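Local atomic coordinates of saframycin Mx1 synthetase B (PDB entry 3KXW), a protein that belongs to the AMP-binding enzyme family of the ANL clan and holds 5'-O-[(S)-(dodecanoyloxy)(hydroxy)phosphoryl]adenosine in its pocket. Residues A[198-202]-A[203-207]; A[286-289]-A[290-293]; A[185-188]-A[189-193]; A[10-13]-A[14-17]. All coordinates share one frame; numbering follows the deposited sequence.

Contact 1: A[198-202]-A[203-207]. With 1ZZ (5'-O-[(S)-(dodecanoyloxy)(hydroxy)phosphoryl]adenosine), chain B.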
loop_
_atom_site.group_PDB
_atom_site.type_symbol
_atom_site.label_atom_id
_atom_site.label_comp_id
_atom_site.label_asym_id
_atom_site.label_seq_id
_atom_site.Cartn_x
_atom_site.Cartn_y
_atom_site.Cartn_z
ATOM N N LYS A 198 -5.828 7.585 -15.873
ATOM C CA LYS A 198 -5.167 6.380 -16.335
ATOM C C LYS A 198 -5.752 5.139 -15.647
ATOM O O LYS A 198 -5.968 4.114 -16.291
ATOM C CB LYS A 198 -3.663 6.462 -16.104
ATOM C CG LYS A 198 -2.947 7.317 -17.132
ATOM C CD LYS A 198 -1.516 7.590 -16.676
ATOM C CE LYS A 198 -0.644 8.083 -17.826
ATOM N NZ LYS A 198 -1.092 9.360 -18.436
ATOM N N ILE A 199 -6.023 5.247 -14.352
ATOM C CA ILE A 199 -6.625 4.148 -13.591
ATOM C C ILE A 199 -8.055 3.845 -14.058
ATOM O O ILE A 199 -8.404 2.687 -14.344
ATOM C CB ILE A 199 -6.627 4.457 -12.068
ATOM C CG1 ILE A 199 -5.186 4.647 -11.564
ATOM C CG2 ILE A 199 -7.362 3.368 -11.275
ATOM C CD1 ILE A 199 -5.086 5.192 -10.133
ATOM N N PHE A 200 -8.890 4.878 -14.124
ATOM C CA PHE A 200 -10.277 4.705 -14.573
ATOM C C PHE A 200 -10.320 4.046 -15.949
ATOM O O PHE A 200 -11.141 3.151 -16.217
ATOM C CB PHE A 200 -11.004 6.058 -14.595
ATOM C CG PHE A 200 -12.477 5.962 -14.862
ATOM C CD1 PHE A 200 -13.387 5.944 -13.809
ATOM C CD2 PHE A 200 -12.961 5.911 -16.162
ATOM C CE1 PHE A 200 -14.758 5.866 -14.053
ATOM C CE2 PHE A 200 -14.331 5.835 -16.413
ATOM C CZ PHE A 200 -15.225 5.825 -15.359
ATOM N N THR A 201 -9.422 4.482 -16.815
ATOM C CA THR A 201 -9.412 4.005 -18.188
ATOM C C THR A 201 -8.865 2.602 -18.298
ATOM O O THR A 201 -9.482 1.736 -18.929
ATOM C CB THR A 201 -8.575 4.917 -19.071
ATOM O OG1 THR A 201 -9.232 6.178 -19.170
ATOM C CG2 THR A 201 -8.433 4.323 -20.449
ATOM N N SER A 202 -7.706 2.383 -17.682
ATOM C CA SER A 202 -7.001 1.105 -17.798
ATOM C C SER A 202 -7.806 -0.029 -17.149
ATOM O O SER A 202 -7.784 -1.155 -17.640
ATOM C CB SER A 202 -5.588 1.204 -17.201
ATOM O OG SER A 202 -4.789 2.137 -17.928
ATOM N N PHE A 203 -8.528 0.292 -16.075
ATOM C CA PHE A 203 -9.375 -0.677 -15.370
ATOM C C PHE A 203 -10.762 -0.852 -16.012
ATOM O O PHE A 203 -11.613 -1.542 -15.467
ATOM C CB PHE A 203 -9.525 -0.327 -13.869
ATOM C CG PHE A 203 -8.350 -0.777 -13.020
ATOM C CD1 PHE A 203 -7.076 -0.237 -13.222
ATOM C CD2 PHE A 203 -8.519 -1.736 -12.026
ATOM C CE1 PHE A 203 -5.969 -0.664 -12.454
ATOM C CE2 PHE A 203 -7.419 -2.159 -11.245
ATOM C CZ PHE A 203 -6.156 -1.612 -11.470
ATOM N N HIS A 204 -10.985 -0.219 -17.160
ATOM C CA HIS A 204 -12.268 -0.335 -17.854
ATOM C C HIS A 204 -13.449 -0.048 -16.930
ATOM O O HIS A 204 -14.447 -0.768 -16.950
ATOM C CB HIS A 204 -12.429 -1.734 -18.455
ATOM C CG HIS A 204 -11.588 -1.989 -19.672
ATOM N ND1 HIS A 204 -10.367 -1.389 -19.885
ATOM C CD2 HIS A 204 -11.781 -2.818 -20.727
ATOM C CE1 HIS A 204 -9.854 -1.812 -21.028
ATOM N NE2 HIS A 204 -10.691 -2.688 -21.556
HETATM N N MSE A 205 -13.338 0.993 -16.109
HETATM C CA MSE A 205 -14.418 1.362 -15.199
HETATM C C MSE A 205 -15.597 1.916 -15.975
HETATM O O MSE A 205 -15.420 2.494 -17.039
HETATM C CB MSE A 205 -13.932 2.411 -14.198
HETATM C CG MSE A 205 -12.811 1.873 -13.346
HETATM SE SE MSE A 205 -12.475 2.922 -11.743
HETATM C CE MSE A 205 -10.933 1.905 -11.148
ATOM N N ASN A 206 -16.784 1.740 -15.428
ATOM C CA ASN A 206 -18.008 2.224 -16.060
ATOM C C ASN A 206 -19.020 2.416 -14.952
ATOM O O ASN A 206 -18.650 2.383 -13.775
ATOM C CB ASN A 206 -18.509 1.250 -17.141
ATOM C CG ASN A 206 -18.797 -0.149 -16.604
ATOM O OD1 ASN A 206 -19.377 -0.321 -15.541
ATOM N ND2 ASN A 206 -18.406 -1.160 -17.371
ATOM N N ASP A 207 -20.290 2.608 -15.287
ATOM C CA ASP A 207 -21.241 2.933 -14.222
ATOM C C ASP A 207 -21.902 1.700 -13.589
ATOM O O ASP A 207 -22.822 1.808 -12.782
ATOM C CB ASP A 207 -22.244 4.014 -14.677
ATOM C CG ASP A 207 -23.042 3.588 -15.866
ATOM O OD1 ASP A 207 -23.163 2.359 -16.038
ATOM O OD2 ASP A 207 -23.545 4.460 -16.626
HETATM P P 1ZZ B . 4.948 2.354 -3.110
HETATM C C1 1ZZ B . -8.593 0.873 -8.446
HETATM N N1 1ZZ B . 6.196 -2.958 -6.505
HETATM O O1 1ZZ B . 3.151 -0.098 -4.281
HETATM C C2 1ZZ B . -7.260 0.257 -8.001
HETATM N N2 1ZZ B . 4.349 -3.136 -7.753
HETATM O O2 1ZZ B . 3.508 2.194 -3.927
HETATM C C3 1ZZ B . -6.108 0.637 -8.940
HETATM N N3 1ZZ B . 7.366 -5.170 -7.291
HETATM O O3 1ZZ B . 5.529 3.641 -3.431
HETATM C C4 1ZZ B . -4.750 0.395 -8.263
HETATM N N4 1ZZ B . 6.005 -6.368 -8.878
HETATM O O4 1ZZ B . 4.636 2.244 -1.530
HETATM C C5 1ZZ B . -3.586 0.325 -9.266
HETATM N N5 1ZZ B . 3.959 -5.621 -9.721
HETATM O O5 1ZZ B . 5.999 1.116 -3.488
HETATM C C6 1ZZ B . -2.310 -0.044 -8.495
HETATM O O6 1ZZ B . 6.631 -1.417 -4.610
HETATM C C7 1ZZ B . -0.970 -0.356 -9.206
HETATM O O7 1ZZ B . 9.253 -1.908 -5.775
HETATM C C8 1ZZ B . 0.229 -0.856 -8.377
HETATM O O8 1ZZ B . 8.878 0.457 -6.406
HETATM C C9 1ZZ B . 0.943 0.351 -7.748
HETATM C C10 1ZZ B . 1.653 0.043 -6.407
HETATM C C11 1ZZ B . 2.079 1.394 -5.764
HETATM C C12 1ZZ B . 3.315 1.148 -4.878
HETATM C C13 1ZZ B . 6.330 0.827 -4.829
HETATM C C14 1ZZ B . 7.194 -0.272 -4.878
HETATM C C15 1ZZ B . 7.898 -0.443 -6.274
HETATM C C16 1ZZ B . 8.292 -1.703 -6.300
HETATM C C17 1ZZ B . 7.145 -2.346 -5.689
HETATM C C18 1ZZ B . 4.921 -2.379 -6.895
HETATM C C19 1ZZ B . 5.240 -4.320 -7.945
HETATM C C20 1ZZ B . 6.330 -4.175 -7.251
HETATM C C21 1ZZ B . 7.206 -6.242 -8.029
HETATM C C22 1ZZ B . 5.111 -5.520 -8.861
HETATM O O HOH W 1 -13.256 3.090 -18.535
#
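Met-205, a selenomethionine in this model, sets its CB over one face of the Phe-200 ring, 3.6 Å from the centroid, a CH-pi contact. The SE atom of Met-205 stands off obliquely, 4.7 Å from the centroid of the Phe-200 ring, and adds a Met-aromatic contact. Phe-200 reaches this place because its CG is anti to the backbone N (chi1 -172°), which carries the ring outward from the helix, to where the chain returns with Met-205. Beyond CG the Met-205 chain is extended. Met-205 CE therefore runs on to Ile-199, where it meets CG2 at 3.9 Å, the two side chains lying side by side and pointing the same way.

The backbone turns beneath this packing. Met-205 N bonds to Phe-200 O at 3.1 Å, and His-204 N to Thr-201 O at 3.0 Å. A water also donates to Phe-200 O and to Met-205 O, so it bridges the two ends of the turn. His-204 has positive phi, 51°, as is usual for the C-prime residue.

Ile-199, Phe-203 and Met-205 also face 5'-O-[(S)-(dodecanoyloxy)(hydroxy)phosphoryl]adenosine. Phe-203 CZ comes within 3.4 Å of ligand C3, and Met-205 CE within 3.7 Å of ligand C1. These are apolar contacts with the dodecanoyl chain. Ile-224 and Thr-229 of helix 220-233 also touch Ile-199. The arrangement is a Schellman motif that ends helix 189-202 and helps line the apolar end of the ligand pocket.

Contact 2: A[286-289]-A[290-293]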
loop_
_atom_site.group_PDB
_atom_site.type_symbol
_atom_site.label_atom_id
_atom_site.label_comp_id
_atom_site.label_asym_id
_atom_site.label_seq_id
_atom_site.Cartn_x
_atom_site.Cartn_y
_atom_site.Cartn_z
ATOM N N LEU A 286 -20.480 -17.523 -0.173
ATOM C CA LEU A 286 -19.772 -16.602 -1.064
ATOM C C LEU A 286 -20.327 -16.671 -2.480
ATOM O O LEU A 286 -20.822 -17.699 -2.897
ATOM C CB LEU A 286 -18.274 -16.918 -1.103
ATOM C CG LEU A 286 -17.512 -16.729 0.200
ATOM C CD1 LEU A 286 -16.038 -17.120 0.003
ATOM C CD2 LEU A 286 -17.649 -15.292 0.705
ATOM N N ASP A 287 -20.224 -15.566 -3.209
ATOM C CA ASP A 287 -20.509 -15.517 -4.638
ATOM C C ASP A 287 -19.668 -14.389 -5.194
ATOM O O ASP A 287 -19.990 -13.222 -5.004
ATOM C CB ASP A 287 -21.980 -15.223 -4.911
ATOM C CG ASP A 287 -22.271 -15.014 -6.399
ATOM O OD1 ASP A 287 -21.380 -15.226 -7.250
ATOM O OD2 ASP A 287 -23.417 -14.660 -6.729
ATOM N N LEU A 288 -18.598 -14.748 -5.885
ATOM C CA LEU A 288 -17.612 -13.775 -6.309
ATOM C C LEU A 288 -17.711 -13.508 -7.804
ATOM O O LEU A 288 -16.772 -12.991 -8.412
ATOM C CB LEU A 288 -16.200 -14.279 -5.947
ATOM C CG LEU A 288 -16.004 -14.538 -4.443
ATOM C CD1 LEU A 288 -14.657 -15.255 -4.153
ATOM C CD2 LEU A 288 -16.182 -13.273 -3.580
ATOM N N SER A 289 -18.843 -13.874 -8.412
ATOM C CA SER A 289 -18.988 -13.690 -9.862
ATOM C C SER A 289 -18.927 -12.230 -10.318
ATOM O O SER A 289 -18.548 -11.971 -11.450
ATOM C CB SER A 289 -20.276 -14.351 -10.391
ATOM O OG SER A 289 -21.398 -13.926 -9.633
ATOM N N SER A 290 -19.317 -11.291 -9.458
ATOM C CA SER A 290 -19.281 -9.866 -9.803
ATOM C C SER A 290 -17.855 -9.334 -9.934
ATOM O O SER A 290 -17.619 -8.303 -10.584
ATOM C CB SER A 290 -20.033 -9.009 -8.759
ATOM O OG SER A 290 -19.373 -8.969 -7.488
ATOM N N TRP A 291 -16.923 -10.032 -9.286
ATOM C CA TRP A 291 -15.547 -9.565 -9.084
ATOM C C TRP A 291 -14.709 -9.819 -10.343
ATOM O O TRP A 291 -14.104 -10.874 -10.489
ATOM C CB TRP A 291 -14.956 -10.282 -7.855
ATOM C CG TRP A 291 -13.645 -9.728 -7.339
ATOM C CD1 TRP A 291 -13.027 -8.562 -7.712
ATOM C CD2 TRP A 291 -12.817 -10.314 -6.329
ATOM N NE1 TRP A 291 -11.847 -8.407 -7.001
ATOM C CE2 TRP A 291 -11.705 -9.466 -6.148
ATOM C CE3 TRP A 291 -12.904 -11.485 -5.570
ATOM C CZ2 TRP A 291 -10.691 -9.749 -5.224
ATOM C CZ3 TRP A 291 -11.901 -11.767 -4.664
ATOM C CH2 TRP A 291 -10.813 -10.902 -4.490
ATOM N N VAL A 292 -14.706 -8.862 -11.266
ATOM C CA VAL A 292 -14.069 -9.068 -12.570
ATOM C C VAL A 292 -12.634 -8.575 -12.673
ATOM O O VAL A 292 -11.927 -8.965 -13.592
ATOM C CB VAL A 292 -14.899 -8.458 -13.734
ATOM C CG1 VAL A 292 -16.284 -9.073 -13.773
ATOM C CG2 VAL A 292 -14.957 -6.916 -13.637
ATOM N N THR A 293 -12.210 -7.743 -11.719
ATOM C CA THR A 293 -10.828 -7.272 -11.667
ATOM C C THR A 293 -10.307 -7.393 -10.245
ATOM O O THR A 293 -10.686 -6.615 -9.360
ATOM C CB THR A 293 -10.698 -5.817 -12.102
ATOM O OG1 THR A 293 -11.219 -5.676 -13.421
ATOM C CG2 THR A 293 -9.221 -5.379 -12.093
HETATM O O HOH W 2 -20.657 -11.240 -6.774
HETATM O O HOH W 3 -14.645 -13.565 -10.521
#
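Chi1 of Trp-291 is -169°, which swings the indole clear of the backbone N and brings it alongside its own carbonyl. Chi1 of Leu-288 is -59°, and its isobutyl group extends toward the same side of the chain. Leu-288 CD2 then lies 4.2 Å from CE3 of Trp-291, obliquely placed against the ring. This is a light apolar contact, three residues apart. Phe-318 touches both of these side chains, and its ring meets the indole edge-to-face, as does that of Trp-252.

The backbone between them forms a type I beta turn from Leu-288 to Trp-291. Trp-291 N closes it with a bond of 3.1 Å to Leu-288 O. Trp-291 is in turn the centre of an inverse gamma turn. The two turns together lead the chain into strand 293-296 of a mixed sheet.

Ahead of the turn, Asp-287 makes an Asx turn. Asp-287 OD1 accepts from Ser-289 N at 3.1 Å and from Ser-289 OG at 2.7 Å. Both donors approach from the same face of the carboxylate, the hydroxyl on the syn side. Two bonds thus hold one carboxylate oxygen and fix the hydroxyl of Ser-289. A water accepts from Ser-290 N at 3.0 Å and donates to Asp-287 O at 2.7 Å, so it ties the Asx turn to the middle of the beta turn. Ser-290 OG is bonded to Ala-261 O. Trp-291 NE1 bonds to Ser-264 O. A weak bond joins Trp-291 NE1 to Thr-293 O at 3.2 Å.

Contact 3: A[185-188]-A[189-193]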
loop_
_atom_site.group_PDB
_atom_site.type_symbol
_atom_site.label_atom_id
_atom_site.label_comp_id
_atom_site.label_asym_id
_atom_site.label_seq_id
_atom_site.Cartn_x
_atom_site.Cartn_y
_atom_site.Cartn_z
ATOM N N VAL A 185 6.444 12.242 -1.146
ATOM C CA VAL A 185 6.318 12.484 -2.574
ATOM C C VAL A 185 5.310 13.608 -2.826
ATOM O O VAL A 185 4.183 13.574 -2.323
ATOM C CB VAL A 185 5.874 11.206 -3.307
ATOM C CG1 VAL A 185 5.619 11.504 -4.789
ATOM C CG2 VAL A 185 6.925 10.090 -3.093
HETATM N N MSE A 186 5.733 14.616 -3.585
HETATM C CA MSE A 186 4.900 15.784 -3.837
HETATM C C MSE A 186 4.009 15.536 -5.049
HETATM O O MSE A 186 4.467 15.635 -6.179
HETATM C CB MSE A 186 5.809 16.989 -4.086
HETATM C CG MSE A 186 6.813 17.163 -2.950
HETATM SE SE MSE A 186 8.332 18.330 -3.458
HETATM C CE MSE A 186 7.397 19.952 -3.859
ATOM N N VAL A 187 2.746 15.199 -4.798
ATOM C CA VAL A 187 1.804 14.912 -5.891
ATOM C C VAL A 187 1.009 16.160 -6.236
ATOM O O VAL A 187 0.268 16.685 -5.400
ATOM C CB VAL A 187 0.841 13.772 -5.497
ATOM C CG1 VAL A 187 -0.083 13.395 -6.670
ATOM C CG2 VAL A 187 1.659 12.582 -5.062
ATOM N N SER A 188 1.188 16.661 -7.456
ATOM C CA SER A 188 0.490 17.883 -7.863
ATOM C C SER A 188 -0.954 17.571 -8.230
ATOM O O SER A 188 -1.317 16.415 -8.396
ATOM C CB SER A 188 1.204 18.550 -9.056
ATOM O OG SER A 188 1.018 17.789 -10.235
ATOM N N HIS A 189 -1.781 18.611 -8.340
ATOM C CA HIS A 189 -3.144 18.425 -8.793
ATOM C C HIS A 189 -3.206 17.797 -10.187
ATOM O O HIS A 189 -4.083 16.973 -10.461
ATOM C CB HIS A 189 -3.910 19.756 -8.735
ATOM C CG HIS A 189 -4.362 20.108 -7.354
ATOM N ND1 HIS A 189 -5.461 19.520 -6.772
ATOM C CD2 HIS A 189 -3.857 20.966 -6.432
ATOM C CE1 HIS A 189 -5.616 19.993 -5.547
ATOM N NE2 HIS A 189 -4.660 20.875 -5.316
ATOM N N HIS A 190 -2.281 18.191 -11.057
ATOM C CA HIS A 190 -2.191 17.649 -12.419
ATOM C C HIS A 190 -1.719 16.179 -12.379
ATOM O O HIS A 190 -2.238 15.336 -13.116
ATOM C CB HIS A 190 -1.263 18.541 -13.279
ATOM C CG HIS A 190 -1.244 18.212 -14.745
ATOM N ND1 HIS A 190 -2.333 18.392 -15.569
ATOM C CD2 HIS A 190 -0.236 17.798 -15.549
ATOM C CE1 HIS A 190 -2.017 18.047 -16.807
ATOM N NE2 HIS A 190 -0.750 17.679 -16.820
ATOM N N ASN A 191 -0.758 15.872 -11.512
ATOM C CA ASN A 191 -0.290 14.483 -11.372
ATOM C C ASN A 191 -1.454 13.578 -11.017
ATOM O O ASN A 191 -1.618 12.507 -11.575
ATOM C CB ASN A 191 0.711 14.344 -10.211
ATOM C CG ASN A 191 2.092 14.898 -10.528
ATOM O OD1 ASN A 191 2.549 14.908 -11.687
ATOM N ND2 ASN A 191 2.787 15.315 -9.479
ATOM N N LEU A 192 -2.216 14.017 -10.024
ATOM C CA LEU A 192 -3.319 13.253 -9.475
ATOM C C LEU A 192 -4.390 12.993 -10.529
ATOM O O LEU A 192 -4.766 11.844 -10.767
ATOM C CB LEU A 192 -3.910 13.993 -8.282
ATOM C CG LEU A 192 -5.147 13.338 -7.653
ATOM C CD1 LEU A 192 -4.841 11.933 -7.124
ATOM C CD2 LEU A 192 -5.693 14.223 -6.551
ATOM N N LEU A 193 -4.885 14.050 -11.165
ATOM C CA LEU A 193 -5.899 13.847 -12.206
ATOM C C LEU A 193 -5.363 12.986 -13.342
ATOM O O LEU A 193 -6.079 12.174 -13.900
ATOM C CB LEU A 193 -6.420 15.180 -12.747
ATOM C CG LEU A 193 -7.260 16.069 -11.809
ATOM C CD1 LEU A 193 -7.635 17.370 -12.575
ATOM C CD2 LEU A 193 -8.505 15.335 -11.319
#
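Ser-188 packs closely against the first turn of the helix that follows it. Ser-188 OG accepts from Asn-191 N at 2.9 Å, with an N-H...O angle of 159°. Chi1 of 71° places the hydroxyl between the backbone N and the carbonyl carbon, where it can face the turn. Ser-188 O accepts from Leu-192 N at 3.0 Å. Ser-188 therefore meets two helix N-H groups, one through its side chain and one through its backbone. Val-187 closes the apolar side of this tight part. Val-187 CG1 lies 3.8 Å from Asn-191 CB and 4.2 Å from Leu-192 CB.

The contact is looser at the margins. His-190 is partly exposed; of its side chain, CB comes nearest, 3.9 Å from Ser-188 OG, and the ring points off. Met-186 is also partly exposed, and its side chain turns away from the helix.

The axes of strand 185-188 and helix 189-193 make an angle of 79°, so the chain turns sharply at the serine. Strand 184-188 pairs with strand 169-174, forming the antiparallel pair that, as in other ANL enzymes, flanks a glycine- and serine-rich loop. The arrangement is a serine N-cap at a strand-to-helix junction.

Contact 4: A[10-13]-A[14-17]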
loop_
_atom_site.group_PDB
_atom_site.type_symbol
_atom_site.label_atom_id
_atom_site.label_comp_id
_atom_site.label_asym_id
_atom_site.label_seq_id
_atom_site.Cartn_x
_atom_site.Cartn_y
_atom_site.Cartn_z
ATOM N N CYS A 10 -12.233 19.776 -15.743
ATOM C CA CYS A 10 -11.901 20.330 -14.435
ATOM C C CYS A 10 -10.398 20.295 -14.227
ATOM O O CYS A 10 -9.728 19.378 -14.686
ATOM C CB CYS A 10 -12.596 19.552 -13.306
ATOM S SG CYS A 10 -14.379 19.731 -13.250
ATOM N N GLN A 11 -9.867 21.288 -13.529
ATOM C CA GLN A 11 -8.424 21.404 -13.401
ATOM C C GLN A 11 -7.912 20.844 -12.085
ATOM O O GLN A 11 -6.710 20.702 -11.899
ATOM C CB GLN A 11 -7.990 22.861 -13.587
ATOM C CG GLN A 11 -8.310 23.358 -14.981
ATOM C CD GLN A 11 -7.581 22.555 -16.034
ATOM O OE1 GLN A 11 -8.199 21.895 -16.884
ATOM N NE2 GLN A 11 -6.254 22.593 -15.981
ATOM N N SER A 12 -8.828 20.537 -11.170
ATOM C CA SER A 12 -8.455 19.850 -9.949
ATOM C C SER A 12 -9.560 18.912 -9.494
ATOM O O SER A 12 -10.702 19.035 -9.919
ATOM C CB SER A 12 -8.163 20.849 -8.840
ATOM O OG SER A 12 -9.377 21.430 -8.374
ATOM N N LEU A 13 -9.219 17.986 -8.596
ATOM C CA LEU A 13 -10.217 17.092 -8.031
ATOM C C LEU A 13 -11.270 17.887 -7.272
ATOM O O LEU A 13 -12.422 17.465 -7.170
ATOM C CB LEU A 13 -9.549 16.087 -7.087
ATOM C CG LEU A 13 -10.494 15.034 -6.513
ATOM C CD1 LEU A 13 -11.112 14.205 -7.635
ATOM C CD2 LEU A 13 -9.719 14.145 -5.507
ATOM N N VAL A 14 -10.871 19.029 -6.727
ATOM C CA VAL A 14 -11.831 19.898 -6.021
ATOM C C VAL A 14 -13.038 20.213 -6.916
ATOM O O VAL A 14 -14.198 20.076 -6.496
ATOM C CB VAL A 14 -11.190 21.209 -5.536
ATOM C CG1 VAL A 14 -12.262 22.200 -5.017
ATOM C CG2 VAL A 14 -10.158 20.923 -4.428
ATOM N N ASP A 15 -12.768 20.649 -8.140
ATOM C CA ASP A 15 -13.850 21.034 -9.049
ATOM C C ASP A 15 -14.637 19.846 -9.562
ATOM O O ASP A 15 -15.838 19.960 -9.848
ATOM C CB ASP A 15 -13.330 21.907 -10.192
ATOM C CG ASP A 15 -12.984 23.302 -9.722
ATOM O OD1 ASP A 15 -13.568 23.740 -8.694
ATOM O OD2 ASP A 15 -12.144 23.949 -10.371
ATOM N N VAL A 16 -13.975 18.695 -9.673
ATOM C CA VAL A 16 -14.693 17.482 -10.030
ATOM C C VAL A 16 -15.737 17.158 -8.962
ATOM O O VAL A 16 -16.896 16.846 -9.282
ATOM C CB VAL A 16 -13.759 16.272 -10.221
ATOM C CG1 VAL A 16 -14.599 14.992 -10.424
ATOM C CG2 VAL A 16 -12.828 16.511 -11.407
ATOM N N VAL A 17 -15.332 17.203 -7.690
ATOM C CA VAL A 17 -16.265 16.898 -6.605
ATOM C C VAL A 17 -17.395 17.934 -6.553
ATOM O O VAL A 17 -18.562 17.577 -6.405
ATOM C CB VAL A 17 -15.562 16.815 -5.229
ATOM C CG1 VAL A 17 -16.588 16.644 -4.113
ATOM C CG2 VAL A 17 -14.575 15.653 -5.223
HETATM O O HOH W 4 -11.506 23.400 -12.894
HETATM O O HOH W 5 -9.996 24.106 -8.425
#
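Cys-10 and Leu-13 supply the apolar part. Cys-10 CB packs on Val-16 CG2 at 3.6 Å, while Cys-10 SG lies 3.7 Å from Asp-15 C and close to Asp-15 CB. Leu-13 CG is anti to the backbone N (chi1 -176°), which turns the side chain outward on the face it shares with Val-16 and Val-17. Leu-13 CD1 then meets Val-16 CB at 4.2 Å, and Leu-13 CG meets Val-17 CG2 at 4.3 Å.

The backbone bonds start the helix. Val-17 N binds Leu-13 O at 3.0 Å. The bonds to Ser-12 O from Asp-15 N and Val-16 N are both weak.

Ser-12 is the N-cap. Ser-12 OG accepts from Asp-15 N, but the bond is long and weak at 3.5 Å.

Water adds to the polar side. One molecule lies between Ser-12 OG and Asp-15 OD2, its bond to the carboxylate weak. A second accepts from Gln-11 N and donates to Asp-15 OD2 at 2.7 Å, so the carboxylate is linked by water to the loop before the helix. Asp-15 OD1 forms a salt bridge with Arg-18, one turn further on.

Helix 13-23 lies against two others. Leu-83, Leu-86 and Tyr-87 of helix 76-87 touch Leu-13, Val-14 and Val-17. Leu-228, Ile-231 and Tyr-232 of helix 220-233 meet Leu-13 and Val-17.

In the fold
Contacts 3 and 1 sit at the two ends of helix 189-202, the first capping its start and the second ending it. Contacts 3 and 4 are mainly buried and share a chemistry, each with a serine N-cap, strong in contact 3 and weak in contact 4. They touch where Leu-193 packs on the backbone of residues 10-12 and His-189 on Ser-12. Contacts 1 and 2 are only partly buried, with exposed residues in their turns and aromatic groups on the inner side. They touch where Phe-203 meets Thr-293. Contact 1 alone borders the ligand; the side chains of Trp-291 in contact 2 and Val-187 in contact 3 each stand about 10 Å from it.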